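Local structure of putative polysaccharide deacetylase (Bdellovibrio bacteriovorus HD100, 5JP6) at residues M160-D165 against E298-I303; K197-A202 against V359-A364. The protein probably removes acetyl groups from peptidoglycan, as a zinc-dependent deacetylase of carbohydrate esterase family 4. The protein carries 1 engineered substitution. All coordinates share one frame; numbering follows the deposited sequence.

Interaction 1 of 2, residues M160-D165 against E298-I303; sequences MAVRGD and EFAWNI
Ala-161 carries the backbone pairing alone, giving and receiving one bond on the two sides of Phe-299: its N meets Glu-298 O at 2.9 Å, nearly straight at 175°, and its O takes the N-H of Ala-300 at 2.7 Å. Its methyl lies over the Phe-299 ring in a CH-pi contact, CB 3.9 Å from the ring centroid. On the other face of the sheet Met-160, its CG anti to the backbone N (chi1 175°) and its chain then bent, brings SD to 3.3 Å from Glu-298 CD. The sulfur stands almost straight above CD, over the face of the carboxylate and equally far from its two oxygens, while CE turns back to Ala-300 CB (3.7 Å).

This is a parallel edge pairing in the deformed beta/alpha barrel expected of the NodB family: strand 160-161 flanks strand 297-299, which in turn pairs with strand 275-277. After Ala-300 the backbones share no conventional hydrogen bond, only a weak CA-H...O contact from Trp-301 CA to Val-162 O, and side chains take over. Arg-163 and Asn-302 cross at about a right angle, with Asn-302 CB 3.9 Å over the centre of the guanidinium and the amide plane turned 48° from it. Their nearest nitrogens are both donors; the shared answer is Gln-327 OE1, which accepts from Arg-163 NH2 and Asn-302 ND2. The amide is further fixed by Ile-331 N on its oxygen and Arg-329 O on its nitrogen.

Farther out, Lys-288 forms a salt bridge with Glu-298 OE2, and would probably favour the charged carboxylate under the sulfur. Trp-301 turns away from Val-162 to meet the ring of Tyr-280, a zinc ligand, its NE1 bonded to Glu-304.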
loop_
_atom_site.group_PDB
_atom_site.type_symbol
_atom_site.label_atom_id
_atom_site.label_comp_id
_atom_site.label_asym_id
_atom_site.label_seq_id
_atom_site.Cartn_x
_atom_site.Cartn_y
_atom_site.Cartn_z
ATOM N N MET A 160 0.230 -20.126 7.544
ATOM C CA MET A 160 -0.391 -19.665 6.317
ATOM C C MET A 160 -1.718 -19.010 6.667
ATOM O O MET A 160 -2.633 -19.677 7.164
ATOM C CB MET A 160 -0.666 -20.854 5.395
ATOM C CG MET A 160 -1.442 -20.500 4.112
ATOM S SD MET A 160 -0.371 -19.598 2.978
ATOM C CE MET A 160 -1.450 -18.209 2.538
ATOM N N ALA A 161 -1.800 -17.694 6.427
ATOM C CA ALA A 161 -2.972 -16.917 6.783
ATOM C C ALA A 161 -3.726 -16.517 5.533
ATOM O O ALA A 161 -3.175 -15.844 4.625
ATOM C CB ALA A 161 -2.572 -15.683 7.565
ATOM N N VAL A 162 -4.998 -16.887 5.521
ATOM C CA VAL A 162 -5.930 -16.404 4.512
ATOM C C VAL A 162 -6.970 -15.548 5.227
ATOM O O VAL A 162 -7.021 -14.344 5.010
ATOM C CB VAL A 162 -6.562 -17.556 3.691
ATOM C CG1 VAL A 162 -7.579 -16.982 2.721
ATOM C CG2 VAL A 162 -5.475 -18.276 2.898
ATOM N N ARG A 163 -7.752 -16.172 6.109
ATOM C CA ARG A 163 -8.677 -15.462 6.992
ATOM C C ARG A 163 -8.044 -15.229 8.353
ATOM O O ARG A 163 -8.553 -14.452 9.132
ATOM C CB ARG A 163 -9.996 -16.217 7.138
ATOM C CG ARG A 163 -10.760 -16.257 5.814
ATOM C CD ARG A 163 -12.068 -17.060 5.816
ATOM N NE ARG A 163 -12.704 -16.877 4.495
ATOM C CZ ARG A 163 -12.226 -17.330 3.306
ATOM N NH1 ARG A 163 -11.133 -18.108 3.213
ATOM N NH2 ARG A 163 -12.867 -17.035 2.176
ATOM N N GLY A 164 -6.935 -15.910 8.646
ATOM C CA GLY A 164 -6.199 -15.672 9.888
ATOM C C GLY A 164 -6.756 -16.272 11.165
ATOM O O GLY A 164 -6.351 -15.879 12.254
ATOM N N ASP A 165 -7.708 -17.187 11.030
ATOM C CA ASP A 165 -8.300 -17.920 12.164
ATOM C C ASP A 165 -9.025 -16.989 13.140
ATOM O O ASP A 165 -9.218 -17.303 14.321
ATOM C CB ASP A 165 -7.255 -18.783 12.886
ATOM C CG ASP A 165 -6.553 -19.741 11.943
ATOM O OD1 ASP A 165 -7.216 -20.613 11.416
ATOM O OD2 ASP A 165 -5.349 -19.566 11.679
ATOM N N GLU A 298 3.266 -16.567 6.272
ATOM C CA GLU A 298 2.893 -16.230 4.911
ATOM C C GLU A 298 1.471 -15.718 4.948
ATOM O O GLU A 298 0.537 -16.440 5.272
ATOM C CB GLU A 298 2.993 -17.464 4.003
ATOM C CG GLU A 298 2.591 -17.216 2.555
ATOM C CD GLU A 298 2.495 -18.469 1.720
ATOM O OE1 GLU A 298 3.066 -19.524 2.180
ATOM O OE2 GLU A 298 1.941 -18.451 0.630
ATOM N N PHE A 299 1.293 -14.464 4.579
ATOM C CA PHE A 299 -0.004 -13.799 4.719
ATOM C C PHE A 299 -0.573 -13.520 3.342
ATOM O O PHE A 299 -0.074 -12.661 2.587
ATOM C CB PHE A 299 0.128 -12.521 5.551
ATOM C CG PHE A 299 0.187 -12.802 7.019
ATOM C CD1 PHE A 299 1.361 -13.331 7.594
ATOM C CD2 PHE A 299 -0.932 -12.626 7.833
ATOM C CE1 PHE A 299 1.396 -13.673 8.909
ATOM C CE2 PHE A 299 -0.867 -12.953 9.179
ATOM C CZ PHE A 299 0.301 -13.478 9.700
ATOM N N ALA A 300 -1.678 -14.191 3.043
ATOM C CA ALA A 300 -2.493 -13.854 1.888
ATOM C C ALA A 300 -3.637 -12.974 2.468
ATOM O O ALA A 300 -3.414 -12.210 3.403
ATOM C CB ALA A 300 -2.972 -15.119 1.203
ATOM N N TRP A 301 -4.832 -13.035 1.914
ATOM C CA TRP A 301 -5.965 -12.194 2.344
ATOM C C TRP A 301 -7.226 -12.845 1.752
ATOM O O TRP A 301 -7.142 -13.671 0.840
ATOM C CB TRP A 301 -5.856 -10.732 1.853
ATOM C CG TRP A 301 -5.868 -10.620 0.355
ATOM C CD1 TRP A 301 -6.970 -10.390 -0.431
ATOM C CD2 TRP A 301 -4.761 -10.752 -0.522
ATOM N NE1 TRP A 301 -6.608 -10.405 -1.743
ATOM C CE2 TRP A 301 -5.258 -10.616 -1.832
ATOM C CE3 TRP A 301 -3.394 -10.996 -0.336
ATOM C CZ2 TRP A 301 -4.447 -10.701 -2.928
ATOM C CZ3 TRP A 301 -2.597 -11.076 -1.447
ATOM C CH2 TRP A 301 -3.129 -10.937 -2.720
ATOM N N ASN A 302 -8.393 -12.447 2.263
ATOM C CA ASN A 302 -9.659 -12.861 1.652
ATOM C C ASN A 302 -10.622 -11.722 1.351
ATOM O O ASN A 302 -11.621 -11.938 0.696
ATOM C CB ASN A 302 -10.377 -13.911 2.493
ATOM C CG ASN A 302 -10.841 -13.368 3.815
ATOM O OD1 ASN A 302 -10.061 -12.837 4.599
ATOM N ND2 ASN A 302 -12.133 -13.489 4.077
ATOM N N ILE A 303 -10.345 -10.543 1.876
ATOM C CA ILE A 303 -11.202 -9.377 1.652
ATOM C C ILE A 303 -10.407 -8.369 0.800
ATOM O O ILE A 303 -9.449 -7.746 1.280
ATOM C CB ILE A 303 -11.667 -8.721 2.969
ATOM C CG1 ILE A 303 -12.477 -9.683 3.812
ATOM C CG2 ILE A 303 -12.490 -7.460 2.674
ATOM C CD1 ILE A 303 -12.611 -9.283 5.252
#

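Interaction 2 of 2, residues K197-A202 against V359-A364; sequences KAMFFA and VVLLTA
Strands 199-202 and 358-364 of the parallel beta/alpha barrel both pair with strand 170-176, and this contact joins them by side chains and water, with no direct backbone bond. Leu-361 fills the middle. Chi1 of -176° swings CG away from the backbone N and toward 197-198, where the two methyls part: CD1 reaches the carbonyl of Ala-198, 3.3 Å from its O, and CD2 lies 3.9 Å from Lys-197 CB. Of the lysine side chain only CB touches; the chain beyond it, bent at chi2 and chi4, leads the ammonium away.

Beside Lys-197 sits Val-359, its CG1 at 3.3 Å from Lys-197 O. Toward Leu-362, Met-199 runs obliquely across both leucines. Its CG packs on Leu-361 CD1 and its SD on Leu-362 CB, and the bend at chi3 (79°) brings CE to 3.5 Å from Leu-362 O. Val-172 and Val-223, on the neighbouring strands, add to the apolar surround of Met-199, and Leu-361 also rests on Val-223.

Where the backbones come closest, around Lys-197, two waters bridge them. One donates to Lys-197 O and Val-360 O, both at 2.7 Å, so that each of its hydrogens is spent on a carbonyl. The other accepts from Lys-197 N at 3.2 Å and donates to Val-359 O at 3.1 Å, a longer pair. The backbone of Lys-197 is thereby held through both its N and its O, while the next amide, Ala-198 N, is taken by His-222 ND1.

The chemistry is uneven along the contact: water satisfies the polar backbone at the Lys-197 end, whereas Leu-362 O, with Met-199 CE against it, is buried without a hydrogen-bonding partner, which probably carries some energetic cost.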
loop_
_atom_site.group_PDB
_atom_site.type_symbol
_atom_site.label_atom_id
_atom_site.label_comp_id
_atom_site.label_asym_id
_atom_site.label_seq_id
_atom_site.Cartn_x
_atom_site.Cartn_y
_atom_site.Cartn_z
ATOM N N LYS A 197 -5.386 -1.351 15.469
ATOM C CA LYS A 197 -4.019 -1.736 15.112
ATOM C C LYS A 197 -4.098 -2.449 13.773
ATOM O O LYS A 197 -5.130 -3.002 13.414
ATOM C CB LYS A 197 -3.425 -2.654 16.179
ATOM C CG LYS A 197 -3.392 -2.033 17.562
ATOM C CD LYS A 197 -2.495 -0.811 17.620
ATOM C CE LYS A 197 -2.379 -0.274 19.050
ATOM N NZ LYS A 197 -3.701 0.178 19.619
ATOM N N ALA A 198 -2.979 -2.469 13.062
ATOM C CA ALA A 198 -2.914 -3.036 11.712
ATOM C C ALA A 198 -1.572 -3.696 11.453
ATOM O O ALA A 198 -0.629 -3.529 12.211
ATOM C CB ALA A 198 -3.165 -1.929 10.678
ATOM N N MET A 199 -1.521 -4.456 10.352
ATOM C CA MET A 199 -0.328 -5.128 9.937
ATOM C C MET A 199 0.187 -4.354 8.667
ATOM O O MET A 199 -0.576 -4.159 7.702
ATOM C CB MET A 199 -0.555 -6.620 9.646
ATOM C CG MET A 199 -1.214 -7.400 10.741
ATOM S SD MET A 199 -1.474 -9.092 10.265
ATOM C CE MET A 199 0.173 -9.753 10.518
ATOM N N PHE A 200 1.465 -3.977 8.646
ATOM C CA PHE A 200 2.071 -3.335 7.494
ATOM C C PHE A 200 3.117 -4.237 6.878
ATOM O O PHE A 200 4.043 -4.679 7.555
ATOM C CB PHE A 200 2.697 -1.988 7.883
ATOM C CG PHE A 200 1.699 -0.946 8.297
ATOM C CD1 PHE A 200 1.084 -0.998 9.524
ATOM C CD2 PHE A 200 1.337 0.079 7.412
ATOM C CE1 PHE A 200 0.122 -0.050 9.891
ATOM C CE2 PHE A 200 0.394 1.019 7.773
ATOM C CZ PHE A 200 -0.221 0.953 9.010
ATOM N N PHE A 201 2.934 -4.528 5.595
ATOM C CA PHE A 201 3.881 -5.318 4.827
ATOM C C PHE A 201 4.649 -4.339 3.937
ATOM O O PHE A 201 4.270 -4.021 2.820
ATOM C CB PHE A 201 3.179 -6.425 4.038
ATOM C CG PHE A 201 2.503 -7.436 4.915
ATOM C CD1 PHE A 201 1.200 -7.232 5.335
ATOM C CD2 PHE A 201 3.157 -8.579 5.333
ATOM C CE1 PHE A 201 0.569 -8.138 6.167
ATOM C CE2 PHE A 201 2.524 -9.499 6.160
ATOM C CZ PHE A 201 1.235 -9.275 6.584
ATOM N N ALA A 202 5.737 -3.841 4.503
ATOM C CA ALA A 202 6.500 -2.764 3.908
ATOM C C ALA A 202 7.391 -3.283 2.804
ATOM O O ALA A 202 7.813 -4.431 2.848
ATOM C CB ALA A 202 7.343 -2.095 4.990
ATOM N N VAL A 359 -11.699 -4.860 14.907
ATOM C CA VAL A 359 -10.415 -4.932 14.290
ATOM C C VAL A 359 -9.443 -5.763 15.128
ATOM O O VAL A 359 -9.296 -5.531 16.327
ATOM C CB VAL A 359 -9.829 -3.534 14.020
ATOM C CG1 VAL A 359 -8.389 -3.633 13.492
ATOM C CG2 VAL A 359 -10.706 -2.776 13.023
ATOM N N VAL A 360 -8.809 -6.743 14.490
ATOM C CA VAL A 360 -7.884 -7.664 15.158
ATOM C C VAL A 360 -6.479 -7.476 14.635
ATOM O O VAL A 360 -6.268 -7.400 13.425
ATOM C CB VAL A 360 -8.299 -9.126 14.889
ATOM C CG1 VAL A 360 -7.268 -10.109 15.383
ATOM C CG2 VAL A 360 -9.657 -9.391 15.534
ATOM N N LEU A 361 -5.513 -7.493 15.552
ATOM C CA LEU A 361 -4.117 -7.540 15.180
ATOM C C LEU A 361 -3.604 -8.968 15.341
ATOM O O LEU A 361 -3.809 -9.573 16.392
ATOM C CB LEU A 361 -3.279 -6.627 16.075
ATOM C CG LEU A 361 -1.805 -6.507 15.730
ATOM C CD1 LEU A 361 -1.599 -5.880 14.390
ATOM C CD2 LEU A 361 -1.096 -5.732 16.844
ATOM N N LEU A 362 -2.960 -9.507 14.302
ATOM C CA LEU A 362 -2.316 -10.824 14.428
ATOM C C LEU A 362 -0.826 -10.564 14.657
ATOM O O LEU A 362 -0.226 -9.713 13.979
ATOM C CB LEU A 362 -2.511 -11.671 13.160
ATOM C CG LEU A 362 -3.957 -11.967 12.785
ATOM C CD1 LEU A 362 -4.009 -12.710 11.453
ATOM C CD2 LEU A 362 -4.656 -12.747 13.886
ATOM N N THR A 363 -0.245 -11.313 15.579
ATOM C CA THR A 363 1.133 -11.133 15.952
ATOM C C THR A 363 1.746 -12.488 16.301
ATOM O O THR A 363 1.028 -13.451 16.589
ATOM C CB THR A 363 1.249 -10.127 17.121
ATOM O OG1 THR A 363 2.583 -9.623 17.165
ATOM C CG2 THR A 363 0.844 -10.787 18.440
ATOM N N ALA A 364 3.059 -12.556 16.266
ATOM C CA ALA A 364 3.754 -13.796 16.660
ATOM C C ALA A 364 3.518 -14.158 18.128
ATOM O O ALA A 364 3.483 -13.283 19.002
ATOM C CB ALA A 364 5.239 -13.688 16.399
HETATM O O HOH W 1 -5.633 -5.252 11.967
HETATM O O HOH W 2 -6.745 -3.841 16.902
#

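Four segments come in the order 160-165, 197-202, 298-303 and 359-364, and interactions 1 and 2 take them alternately, so that their loops cross instead of nesting. Interaction 1 closes a loop of 132 residues that contains all three zinc ligands, Asp-177, His-227 and Tyr-280; interaction 2 closes one of 156 residues that shares the latter two. The first ties the short strand 160-161 to strand 297-299, the second joins two strands that both pair with strand 170-176. Their centres are 12 Å apart and they meet in the same core: Phe-299 of interaction 1 packs its CE2 against Met-199 CE at 3.6 Å, and also touches Phe-201 and Leu-362.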